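Local coordinates for Ycf48-like protein (Thermosynechococcus elongatus, PDB 5OJ5), which is thought to act early in photosystem II assembly and in replacing photodamaged D1, whose C-terminal extension it binds, at residues M79-R82 / T87-P90; N103-Q108 / G112-E117; L188-S191 / E195-A198; S263-N268 / A291-Q296; A276-N281 / L336-D341. All coordinates share one frame; numbering follows the deposited sequence.

Interaction 1. Residues M79-R82 / T87-P90; sequences METR and TWEP
M79, E80 and T81 meet T87 to P90 in an antiparallel hairpin, the outer pair of strands in one blade of the seven-bladed propeller. Its turn has the Asp-box sequence of BNR repeats. E80 and E89 form the hydrogen-bonded pair: E80 N reaches E89 O at 2.9 Å, and E89 N returns to E80 O at 2.8 Å. One residue on, a side chain replaces the ladder. T81 OG1 lies anti to its own backbone nitrogen (chi1 -174°) and donates to T87 O over 2.7 Å, while taking the N-H groups of D83 and G85 in the turn; three bonds thus fix this one hydroxyl. The backbone sets T81 CB over the six-membered ring of W88, 3.6 Å from its centroid and 8° off the normal, and the same rotamer brings CG2 to 3.5 Å from W88 CH2. W88 NE1 is spent on G85 O, which helps fix the indole's rotation. M79 crosses W88 at about a right angle, SD lying 4.0 Å from W88 CB. On its other edge strand 77-81 bonds to strand 69-73, through M79 and T81; L71 there supports both M79 and W88, and M61 and F63 of strand 58-63 also pack on the indole.

Interaction 2. Residues N103-Q108 / G112-E117; sequences NSVSFQ and GWIVGE
The two innermost strands of a propeller blade form this hairpin, in which N103 to F107 run antiparallel to G112 to G116 and open with a classic beta bulge. N103 and S104 both face V115, whose carbonyl takes N103 N at 2.9 Å and, weakly, S104 N. Regular pairing follows: V115 N gives to S104 O, and S106 and W113 exchange two bonds, S106 N reaching W113 O at 2.9 Å.

At the bulge itself the side-chain amide of N103 and the E117 carboxylate stand almost perpendicular, their planes 87° apart. ND2 nevertheless meets E117 OE2 nearly straight, at 3.1 Å and 168°, within the amide plane and on the anti lone pair of the oxygen. P144 O takes another bond from ND2.

On the apolar face V105 and I114 lie side by side, CG2 of V105 touching CG1 of I114 at 3.7 Å. F107, with CG beside its backbone nitrogen (chi1 -82°), turns its ring over the backbone of G112, whose CA makes a CH-pi contact 3.6 Å from the centroid. The ring also meets W70 of the preceding blade.

Chemically, this sheet edge is polar though buried, and it is matched on both flanks. V105 N and F107 N, which point away from the hairpin, go to D60 OD2 and S62 OG of the preceding blade, while S104 OG and S106 OG take I147 N and A149 N of the next, so that hydrogen bonding as well as packing joins successive blades.

Interaction 3. Residues L188-S191 / E195-A198; sequences LNRS and EYVA
L188 to S191 and E195 to A198 make a tight beta hairpin, the innermost two strands of a propeller blade, and three kinds of interaction hold it. The first is the backbone ladder. N189 and V197 form a hydrogen-bonded pair, with N189 N to V197 O at 3.0 Å and V197 N to N189 O at 2.9 Å, and S191 N continues the series to E195 O over 2.8 Å.

Polar side chains close the turn end. S191 OG accepts E195 N at 3.1 Å and, in the conformer described, donates to E195 OE1 on the anti side of the carboxylate; because E195 adopts two conformers, this second bond may not be permanent. Two residues back, away from the turn, N189 ND2 bonds outside the hairpin to M230 O on strand 227-232.

Packing fills the face that carries L188, R190, Y196 and A198. L188 CD1 sits between its two partners, 3.9 Å from Y196 CD1 and 4.2 Å from A198 CB. Beside it R190, extended from CG to NE with CG anti to the backbone nitrogen (chi1 -170°), runs over one face of the Y196 ring; its CG makes a CH-pi contact 26° off the ring normal. Strand 205-209, which bonds to Y196 and A198 on their other side, lies in the Arg-rich patch.

The guanidinium then stands steeply to the phenol, planes 80° apart, presenting its edge to Y196 OH. E156 OE1 of the preceding blade serves both groups, as salt-bridge partner of R190 NH2 and hydrogen-bond partner of Y196 OH.

Interaction 4. Residues S263-N268 / A291-Q296; sequences SPLRRN and ALLCSQ
S295 OG, two residues beyond the L293 that packs on P264 and L265, is gripped by T301 O and G299 N, with a weaker bond from D297 N. These residues belong to an Asp-box turn of the BNR type, which leads from strand 292-295 to the outermost strand of its blade. Facing strand 292-295, the loop that follows strand 246-251 of the preceding blade folds into a type I turn, closed by R266 N on S263 O at 3.1 Å. P264 and L265 occupy the two central positions of the turn and both direct their side chains toward L293, which receives them with its two branches. Its CG stands beside the backbone nitrogen (chi1 -50°); CD1 presses on P264 CB at 3.5 Å and on L265 CG at 3.7 Å, while CD2 lies 4.0 Å from L265 CD2. P264 also rests on W302 and L285, and L265 on V270 and Q304, making a small buried cluster between two blades. No hydrogen bond crosses between the segments. The polar bonds stay on either side of the contact, in the turn and at the serine, and what joins the two segments is the burial of three apolar side chains.

Interaction 5. Residues A276-N281 / L336-D341; sequences AYRTPN and LRYVTD
The backbones of R278 and Y338 never meet: the nearest pair of CA atoms is 10.1 Å apart, and side chains alone bridge two neighbouring propeller blades. R278 follows the innermost strand, 272-277, of one blade; Y338 lies on strand 334-338 of the next, the blade in which strand 47-51, from the N-terminal end of the chain, is the outermost strand. Y338 reaches across with CG anti to its backbone nitrogen (chi1 -173°). R278 leaves its backbone in the same sense but bends at chi3 (68°), which lays its guanidinium nearly parallel to the phenol plane, 16° apart, and shifted toward the hydroxyl. The aliphatic part makes the closest carbon contact, R278 CD to Y338 CZ at 3.5 Å. R278 NE lies 3.3 Å from Y338 OH, yet the angle is too poor for a hydrogen bond: the oxygen stands over the flat group. The charge is served by a salt bridge from NE to E282, and NH1 bonds P323 O; W47 meets the Y338 ring edge to face. The guanidinium is also covered from its opposite face, where T279 CG2 lies 3.8 Å above the plane.

Overall arrangement
From the N terminus the chain first lays down strand 47-51, then closes interactions 1, 2 and 3 in series, each a short hairpin within a separate blade. Interaction 1 is at the rim of its blade; interactions 2 and 3 are nearer the centre of the chain. Centres of interactions 1 and 3 lie about 28 Å apart on opposite sides of that centre. Interactions 4 and 5 close longer loops, of 22 and 54 residues, and cross, since 276-281 falls between 263-268 and 291-296 while its partner 336-341 comes after both. They also touch, Q296 O lying 3.8 Å from N281 CB. Together they tie three successive blades, ending at the one that joins both ends of the chain.

Interaction 1. Residues M79-R82 / T87-P90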
# COMPACT_ATOMS: atom_id res chain seq x y z
N MET A 79 -13.29 2.39 -9.17
CA MET A 79 -14.50 2.92 -8.55
C MET A 79 -14.24 4.29 -7.98
O MET A 79 -13.11 4.60 -7.56
CB MET A 79 -15.05 2.02 -7.45
CG MET A 79 -15.25 0.58 -7.87
SD MET A 79 -16.29 -0.26 -6.67
CE MET A 79 -16.33 -1.90 -7.34
N GLU A 80 -15.29 5.09 -7.92
CA GLU A 80 -15.23 6.48 -7.49
C GLU A 80 -16.15 6.67 -6.29
O GLU A 80 -17.28 6.18 -6.28
CB GLU A 80 -15.71 7.38 -8.64
CG GLU A 80 -15.65 8.86 -8.39
CD GLU A 80 -16.08 9.68 -9.59
OE1 GLU A 80 -16.77 9.15 -10.48
OE2 GLU A 80 -15.71 10.89 -9.63
N THR A 81 -15.70 7.46 -5.30
CA THR A 81 -16.54 7.91 -4.19
C THR A 81 -16.60 9.43 -4.20
O THR A 81 -15.62 10.11 -4.55
CB THR A 81 -15.99 7.40 -2.83
OG1 THR A 81 -16.93 7.75 -1.81
CG2 THR A 81 -14.64 7.99 -2.45
N ARG A 82 -17.75 9.95 -3.74
CA ARG A 82 -17.92 11.36 -3.49
C ARG A 82 -18.29 11.66 -2.06
O ARG A 82 -18.51 12.84 -1.72
CB ARG A 82 -19.01 11.92 -4.42
CG ARG A 82 -18.76 11.71 -5.82
CD ARG A 82 -18.03 12.79 -6.38
NE ARG A 82 -18.11 12.65 -7.83
CZ ARG A 82 -17.81 13.62 -8.65
NH1 ARG A 82 -17.43 14.76 -8.13
NH2 ARG A 82 -17.87 13.43 -9.96
N THR A 87 -19.61 5.17 0.04
CA THR A 87 -20.24 4.52 -1.09
C THR A 87 -19.34 4.71 -2.30
O THR A 87 -18.71 5.77 -2.48
CB THR A 87 -21.63 5.00 -1.36
OG1 THR A 87 -21.57 6.35 -1.78
CG2 THR A 87 -22.49 4.92 -0.14
N TRP A 88 -19.32 3.69 -3.14
CA TRP A 88 -18.44 3.63 -4.29
C TRP A 88 -19.22 3.23 -5.52
O TRP A 88 -20.03 2.30 -5.48
CB TRP A 88 -17.33 2.59 -4.01
CG TRP A 88 -16.42 2.98 -2.86
CD1 TRP A 88 -16.63 2.74 -1.53
CD2 TRP A 88 -15.20 3.71 -2.97
NE1 TRP A 88 -15.59 3.24 -0.81
CE2 TRP A 88 -14.69 3.84 -1.66
CE3 TRP A 88 -14.49 4.24 -4.06
CZ2 TRP A 88 -13.49 4.49 -1.39
CZ3 TRP A 88 -13.29 4.91 -3.80
CH2 TRP A 88 -12.80 5.03 -2.47
N GLU A 89 -18.92 3.88 -6.62
CA GLU A 89 -19.58 3.65 -7.90
C GLU A 89 -18.60 3.07 -8.90
O GLU A 89 -17.57 3.71 -9.16
CB GLU A 89 -20.18 4.95 -8.44
CG GLU A 89 -21.34 5.46 -7.62
CD GLU A 89 -22.65 4.71 -7.87
OE1 GLU A 89 -22.71 3.86 -8.77
OE2 GLU A 89 -23.63 4.99 -7.15
N PRO A 90 -18.89 1.92 -9.52
CA PRO A 90 -17.97 1.38 -10.52
C PRO A 90 -17.95 2.25 -11.76
O PRO A 90 -18.96 2.80 -12.19
CB PRO A 90 -18.54 -0.00 -10.85
CG PRO A 90 -19.55 -0.25 -9.86
CD PRO A 90 -20.01 1.01 -9.22
O HOH W 1 -20.03 8.28 -3.46

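Interaction 2. Residues N103-Q108 / G112-E117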
# COMPACT_ATOMS: atom_id res chain seq x y z
N ASN A 103 -2.50 -1.75 -10.33
CA ASN A 103 -1.67 -1.94 -9.16
C ASN A 103 -1.63 -0.70 -8.27
O ASN A 103 -1.34 -0.82 -7.08
CB ASN A 103 -0.19 -2.25 -9.64
CG ASN A 103 0.01 -3.58 -10.17
OD1 ASN A 103 -0.58 -4.55 -9.71
ND2 ASN A 103 0.93 -3.66 -11.10
N SER A 104 -1.84 0.49 -8.85
CA SER A 104 -1.50 1.72 -8.15
C SER A 104 -2.33 2.84 -8.72
O SER A 104 -2.48 2.95 -9.94
CB SER A 104 -0.01 1.98 -8.33
OG SER A 104 0.45 3.19 -7.77
N VAL A 105 -2.86 3.70 -7.83
CA VAL A 105 -3.54 4.93 -8.22
C VAL A 105 -3.02 6.03 -7.31
O VAL A 105 -2.82 5.82 -6.11
CB VAL A 105 -5.07 4.80 -8.14
CG1 VAL A 105 -5.57 4.39 -6.73
CG2 VAL A 105 -5.78 6.07 -8.61
N SER A 106 -2.81 7.22 -7.88
CA SER A 106 -2.30 8.33 -7.08
C SER A 106 -2.82 9.63 -7.63
O SER A 106 -2.62 9.92 -8.82
CB SER A 106 -0.78 8.32 -7.11
OG SER A 106 -0.23 9.38 -6.37
N PHE A 107 -3.41 10.44 -6.76
CA PHE A 107 -3.84 11.81 -7.09
C PHE A 107 -3.03 12.81 -6.29
O PHE A 107 -2.63 12.58 -5.15
CB PHE A 107 -5.32 12.00 -6.72
CG PHE A 107 -6.25 11.46 -7.78
CD1 PHE A 107 -6.78 12.32 -8.75
CD2 PHE A 107 -6.59 10.10 -7.84
CE1 PHE A 107 -7.61 11.86 -9.75
CE2 PHE A 107 -7.44 9.63 -8.87
CZ PHE A 107 -7.93 10.52 -9.82
N GLN A 108 -2.83 13.97 -6.92
CA GLN A 108 -2.41 15.19 -6.22
C GLN A 108 -3.39 16.25 -6.71
O GLN A 108 -3.33 16.69 -7.86
CB GLN A 108 -0.96 15.53 -6.54
CG GLN A 108 -0.50 16.82 -5.87
CD GLN A 108 -0.75 16.80 -4.38
OE1 GLN A 108 -1.41 17.72 -3.84
NE2 GLN A 108 -0.24 15.82 -3.71
N GLY A 112 -4.49 12.82 -11.56
CA GLY A 112 -4.41 11.46 -11.11
C GLY A 112 -3.79 10.55 -12.15
O GLY A 112 -3.82 10.81 -13.35
N TRP A 113 -3.26 9.44 -11.64
CA TRP A 113 -2.55 8.47 -12.45
C TRP A 113 -2.92 7.07 -11.98
O TRP A 113 -3.06 6.84 -10.77
CB TRP A 113 -1.04 8.63 -12.27
CG TRP A 113 -0.49 10.00 -12.50
CD1 TRP A 113 -0.56 11.06 -11.65
CD2 TRP A 113 0.22 10.45 -13.64
NE1 TRP A 113 0.08 12.16 -12.19
CE2 TRP A 113 0.57 11.80 -13.41
CE3 TRP A 113 0.63 9.83 -14.83
CZ2 TRP A 113 1.31 12.55 -14.34
CZ3 TRP A 113 1.35 10.58 -15.76
CH2 TRP A 113 1.69 11.91 -15.50
N ILE A 114 -3.04 6.14 -12.91
CA ILE A 114 -3.21 4.71 -12.61
C ILE A 114 -2.18 3.96 -13.44
O ILE A 114 -2.00 4.27 -14.62
CB ILE A 114 -4.62 4.22 -12.99
CG1 ILE A 114 -5.68 4.93 -12.15
CG2 ILE A 114 -4.72 2.70 -12.82
CD1 ILE A 114 -7.10 4.75 -12.70
N VAL A 115 -1.53 2.96 -12.84
CA VAL A 115 -0.70 2.06 -13.62
C VAL A 115 -1.03 0.62 -13.30
O VAL A 115 -1.54 0.28 -12.23
CB VAL A 115 0.81 2.32 -13.45
CG1 VAL A 115 1.17 3.71 -13.92
CG2 VAL A 115 1.28 2.10 -11.99
N GLY A 116 -0.69 -0.25 -14.25
CA GLY A 116 -0.96 -1.65 -14.07
C GLY A 116 -0.19 -2.53 -15.01
O GLY A 116 0.67 -2.08 -15.79
N GLU A 117 -0.52 -3.81 -14.92
CA GLU A 117 0.13 -4.88 -15.69
C GLU A 117 -0.94 -5.75 -16.35
O GLU A 117 -1.96 -6.03 -15.72
CB GLU A 117 1.01 -5.74 -14.79
CG GLU A 117 0.32 -6.41 -13.69
CD GLU A 117 1.29 -7.12 -12.79
OE1 GLU A 117 1.44 -8.35 -12.96
OE2 GLU A 117 1.91 -6.43 -11.92

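Interaction 3. Residues L188-S191 / E195-A198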
# COMPACT_ATOMS: atom_id res chain seq x y z
N LEU A 188 6.90 -3.02 -1.73
CA LEU A 188 7.51 -1.73 -2.01
C LEU A 188 6.76 -0.67 -1.23
O LEU A 188 5.53 -0.63 -1.30
CB LEU A 188 7.40 -1.45 -3.52
CG LEU A 188 7.88 -0.09 -4.01
CD1 LEU A 188 9.37 0.11 -3.80
CD2 LEU A 188 7.52 0.10 -5.48
N ASN A 189 7.47 0.20 -0.53
CA ASN A 189 6.83 1.31 0.19
C ASN A 189 7.67 2.56 0.04
O ASN A 189 8.89 2.50 -0.18
CB ASN A 189 6.58 0.97 1.67
CG ASN A 189 5.26 0.27 1.86
OD1 ASN A 189 4.23 0.80 1.44
ND2 ASN A 189 5.27 -0.91 2.44
N ARG A 190 7.02 3.70 0.18
CA ARG A 190 7.58 5.02 -0.04
C ARG A 190 7.55 5.86 1.24
O ARG A 190 6.59 5.76 2.02
CB ARG A 190 6.76 5.74 -1.13
CG ARG A 190 7.40 7.02 -1.61
CD ARG A 190 6.50 7.68 -2.66
NE ARG A 190 7.17 8.74 -3.40
CZ ARG A 190 7.19 10.02 -3.04
NH1 ARG A 190 6.61 10.42 -1.91
NH2 ARG A 190 7.84 10.89 -3.81
N SER A 191 8.57 6.68 1.46
CA SER A 191 8.60 7.59 2.60
C SER A 191 8.08 8.97 2.17
O SER A 191 8.02 9.31 0.99
CB SER A 191 10.00 7.70 3.15
OG SER A 191 10.71 8.68 2.44
N GLU A 195 11.94 8.46 -0.39
CA GLU A 195 12.74 7.25 -0.34
C GLU A 195 11.85 6.04 -0.53
O GLU A 195 10.64 6.08 -0.25
CB GLU A 195 13.38 7.14 1.03
CG GLU A 195 14.10 8.36 1.38
CD GLU A 195 14.20 8.62 2.89
OE1 GLU A 195 13.16 8.60 3.71
OE2 GLU A 195 15.37 8.92 3.26
N TYR A 196 12.44 4.94 -1.00
CA TYR A 196 11.70 3.69 -1.13
C TYR A 196 12.46 2.57 -0.46
O TYR A 196 13.69 2.58 -0.37
CB TYR A 196 11.49 3.35 -2.62
CG TYR A 196 10.57 4.30 -3.36
CD1 TYR A 196 9.21 4.01 -3.46
CD2 TYR A 196 11.04 5.48 -3.93
CE1 TYR A 196 8.35 4.83 -4.17
CE2 TYR A 196 10.16 6.32 -4.64
CZ TYR A 196 8.83 5.98 -4.76
OH TYR A 196 7.99 6.81 -5.49
N VAL A 197 11.68 1.57 -0.03
CA VAL A 197 12.21 0.32 0.50
C VAL A 197 11.49 -0.82 -0.18
O VAL A 197 10.26 -0.81 -0.31
CB VAL A 197 12.12 0.27 2.04
CG1 VAL A 197 10.69 0.29 2.60
CG2 VAL A 197 12.84 -0.98 2.57
N ALA A 198 12.26 -1.80 -0.65
CA ALA A 198 11.74 -2.93 -1.41
C ALA A 198 12.25 -4.23 -0.80
O ALA A 198 13.45 -4.39 -0.58
CB ALA A 198 12.21 -2.86 -2.84

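Interaction 4. Residues S263-N268 / A291-Q296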
# COMPACT_ATOMS: atom_id res chain seq x y z
N SER A 263 6.46 -10.21 18.88
CA SER A 263 5.39 -11.13 18.52
C SER A 263 4.09 -10.50 18.98
O SER A 263 3.65 -10.71 20.13
CB SER A 263 5.58 -12.48 19.20
OG SER A 263 6.86 -12.97 18.92
N PRO A 264 3.45 -9.71 18.13
CA PRO A 264 2.22 -9.02 18.56
C PRO A 264 1.09 -9.94 19.01
O PRO A 264 0.35 -9.57 19.92
CB PRO A 264 1.86 -8.22 17.31
CG PRO A 264 3.18 -7.92 16.70
CD PRO A 264 3.97 -9.18 16.87
N LEU A 265 0.95 -11.12 18.39
CA LEU A 265 -0.07 -12.11 18.77
C LEU A 265 0.51 -13.27 19.55
O LEU A 265 -0.16 -14.30 19.71
CB LEU A 265 -0.81 -12.64 17.55
CG LEU A 265 -2.06 -11.89 17.16
CD1 LEU A 265 -2.70 -12.49 15.94
CD2 LEU A 265 -3.05 -11.86 18.30
N ARG A 266 1.71 -13.13 20.09
CA ARG A 266 2.30 -14.17 20.93
C ARG A 266 2.29 -15.56 20.26
O ARG A 266 2.19 -16.59 20.94
CB ARG A 266 1.60 -14.24 22.29
CG ARG A 266 1.61 -12.93 23.06
CD ARG A 266 0.85 -13.08 24.38
NE ARG A 266 1.31 -14.22 25.17
CZ ARG A 266 0.58 -14.85 26.09
NH1 ARG A 266 -0.67 -14.47 26.35
NH2 ARG A 266 1.09 -15.88 26.76
N ARG A 267 2.36 -15.64 18.94
CA ARG A 267 2.32 -16.93 18.27
C ARG A 267 2.82 -16.78 16.85
O ARG A 267 2.97 -15.66 16.35
CB ARG A 267 0.92 -17.57 18.32
CG ARG A 267 -0.16 -16.84 17.53
CD ARG A 267 -1.53 -17.09 18.15
NE ARG A 267 -2.59 -16.32 17.49
CZ ARG A 267 -3.53 -16.86 16.71
NH1 ARG A 267 -4.45 -16.09 16.15
NH2 ARG A 267 -3.53 -18.17 16.49
N ASN A 268 3.09 -17.92 16.21
CA ASN A 268 3.67 -17.97 14.87
C ASN A 268 2.66 -18.32 13.79
O ASN A 268 3.01 -18.29 12.61
CB ASN A 268 4.80 -19.01 14.83
CG ASN A 268 5.88 -18.76 15.85
OD1 ASN A 268 6.68 -17.84 15.71
ND2 ASN A 268 5.91 -19.58 16.90
N ALA A 291 -7.20 -11.03 11.13
CA ALA A 291 -6.31 -10.50 12.15
C ALA A 291 -6.10 -9.00 11.98
O ALA A 291 -5.64 -8.54 10.92
CB ALA A 291 -4.96 -11.23 12.10
N LEU A 292 -6.39 -8.24 13.03
CA LEU A 292 -6.19 -6.80 13.01
C LEU A 292 -5.88 -6.37 14.43
O LEU A 292 -6.70 -6.59 15.33
CB LEU A 292 -7.41 -6.08 12.46
CG LEU A 292 -7.25 -4.55 12.32
CD1 LEU A 292 -6.15 -4.19 11.32
CD2 LEU A 292 -8.57 -3.91 11.87
N LEU A 293 -4.71 -5.76 14.63
CA LEU A 293 -4.23 -5.37 15.93
C LEU A 293 -3.92 -3.87 15.93
O LEU A 293 -3.60 -3.28 14.89
CB LEU A 293 -2.96 -6.12 16.29
CG LEU A 293 -2.96 -7.66 16.14
CD1 LEU A 293 -1.63 -8.22 16.70
CD2 LEU A 293 -4.14 -8.37 16.63
N CYS A 294 -3.97 -3.29 17.13
CA CYS A 294 -3.64 -1.90 17.35
C CYS A 294 -2.68 -1.77 18.52
O CYS A 294 -2.88 -2.38 19.57
CB CYS A 294 -4.89 -1.08 17.60
SG CYS A 294 -4.65 0.64 17.96
N SER A 295 -1.67 -0.94 18.33
CA SER A 295 -0.79 -0.52 19.41
C SER A 295 -0.99 0.97 19.64
O SER A 295 -1.02 1.76 18.68
CB SER A 295 0.66 -0.80 19.01
OG SER A 295 1.52 -0.21 20.00
N GLN A 296 -1.09 1.36 20.90
CA GLN A 296 -1.24 2.76 21.26
C GLN A 296 0.04 3.32 21.85
O GLN A 296 0.07 4.47 22.29
CB GLN A 296 -2.46 2.94 22.21
CG GLN A 296 -3.76 2.62 21.45
CD GLN A 296 -4.99 2.60 22.31
OE1 GLN A 296 -5.59 3.63 22.56
NE2 GLN A 296 -5.41 1.41 22.72

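Interaction 5. Residues A276-N281 / L336-D341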
# COMPACT_ATOMS: atom_id res chain seq x y z
N ALA A 276 0.52 0.19 9.46
CA ALA A 276 0.41 1.61 9.16
C ALA A 276 0.07 2.40 10.40
O ALA A 276 -0.66 1.92 11.28
CB ALA A 276 -0.64 1.88 8.08
N TYR A 277 0.54 3.63 10.45
CA TYR A 277 0.31 4.54 11.56
C TYR A 277 -0.88 5.45 11.28
O TYR A 277 -0.93 6.11 10.23
CB TYR A 277 1.54 5.41 11.81
CG TYR A 277 2.73 4.68 12.38
CD1 TYR A 277 3.12 4.90 13.69
CD2 TYR A 277 3.48 3.77 11.60
CE1 TYR A 277 4.23 4.24 14.21
CE2 TYR A 277 4.57 3.10 12.15
CZ TYR A 277 4.94 3.35 13.44
OH TYR A 277 6.04 2.68 13.93
N ARG A 278 -1.81 5.53 12.20
CA ARG A 278 -2.84 6.56 12.13
C ARG A 278 -2.33 7.88 12.68
O ARG A 278 -2.71 8.95 12.20
CB ARG A 278 -4.10 6.10 12.90
CG ARG A 278 -5.25 7.06 12.70
CD ARG A 278 -6.51 6.61 13.42
NE ARG A 278 -6.41 6.68 14.87
CZ ARG A 278 -6.60 7.78 15.59
NH1 ARG A 278 -6.95 8.90 14.97
NH2 ARG A 278 -6.48 7.71 16.90
N THR A 279 -1.51 7.80 13.74
CA THR A 279 -0.91 8.94 14.41
C THR A 279 0.50 8.50 14.76
O THR A 279 0.84 7.33 14.60
CB THR A 279 -1.65 9.29 15.71
OG1 THR A 279 -1.43 8.24 16.64
CG2 THR A 279 -3.13 9.54 15.45
N PRO A 280 1.34 9.37 15.31
CA PRO A 280 2.69 8.92 15.66
C PRO A 280 2.72 7.78 16.66
O PRO A 280 3.66 6.98 16.62
CB PRO A 280 3.37 10.19 16.21
CG PRO A 280 2.69 11.31 15.50
CD PRO A 280 1.26 10.85 15.30
N ASN A 281 1.73 7.66 17.56
CA ASN A 281 1.75 6.59 18.56
C ASN A 281 0.78 5.44 18.29
O ASN A 281 0.91 4.38 18.90
CB ASN A 281 1.41 7.19 19.93
CG ASN A 281 2.45 8.16 20.41
OD1 ASN A 281 3.64 8.00 20.13
ND2 ASN A 281 2.01 9.17 21.12
N LEU A 336 -12.61 -2.29 4.90
CA LEU A 336 -12.97 -1.72 6.19
C LEU A 336 -12.75 -0.22 6.11
O LEU A 336 -11.75 0.23 5.53
CB LEU A 336 -12.12 -2.27 7.33
CG LEU A 336 -12.01 -3.79 7.42
CD1 LEU A 336 -11.09 -4.17 8.61
CD2 LEU A 336 -13.34 -4.43 7.48
N ARG A 337 -13.64 0.55 6.72
CA ARG A 337 -13.58 2.02 6.74
C ARG A 337 -13.48 2.50 8.18
O ARG A 337 -14.22 2.05 9.06
CB ARG A 337 -14.83 2.62 6.09
CG ARG A 337 -14.80 4.15 6.05
CD ARG A 337 -16.00 4.68 5.27
NE ARG A 337 -17.19 4.67 6.11
CZ ARG A 337 -17.56 5.69 6.90
NH1 ARG A 337 -16.85 6.79 6.98
NH2 ARG A 337 -18.63 5.57 7.64
N TYR A 338 -12.55 3.42 8.42
CA TYR A 338 -12.31 3.95 9.77
C TYR A 338 -13.40 4.94 10.14
O TYR A 338 -13.67 5.88 9.38
CB TYR A 338 -10.94 4.65 9.81
CG TYR A 338 -10.56 5.06 11.21
CD1 TYR A 338 -9.88 4.18 12.03
CD2 TYR A 338 -10.91 6.31 11.72
CE1 TYR A 338 -9.56 4.52 13.33
CE2 TYR A 338 -10.58 6.65 13.03
CZ TYR A 338 -9.91 5.75 13.82
OH TYR A 338 -9.60 6.08 15.12
N VAL A 339 -14.01 4.76 11.30
CA VAL A 339 -15.07 5.62 11.81
C VAL A 339 -14.65 6.10 13.21
O VAL A 339 -14.56 5.30 14.16
CB VAL A 339 -16.41 4.88 11.88
CG1 VAL A 339 -17.48 5.80 12.46
CG2 VAL A 339 -16.80 4.37 10.49
N THR A 340 -14.36 7.39 13.33
CA THR A 340 -13.97 7.94 14.63
C THR A 340 -15.04 7.68 15.68
O THR A 340 -16.24 7.82 15.42
CB THR A 340 -13.79 9.45 14.47
OG1 THR A 340 -12.86 9.70 13.41
CG2 THR A 340 -13.27 10.09 15.76
N ASP A 341 -14.60 7.33 16.89
CA ASP A 341 -15.49 7.18 18.05
C ASP A 341 -16.07 8.54 18.45
O ASP A 341 -15.33 9.42 18.86
CB ASP A 341 -14.71 6.58 19.24
CG ASP A 341 -15.61 6.15 20.40
OD1 ASP A 341 -16.83 6.42 20.36
OD2 ASP A 341 -15.08 5.51 21.35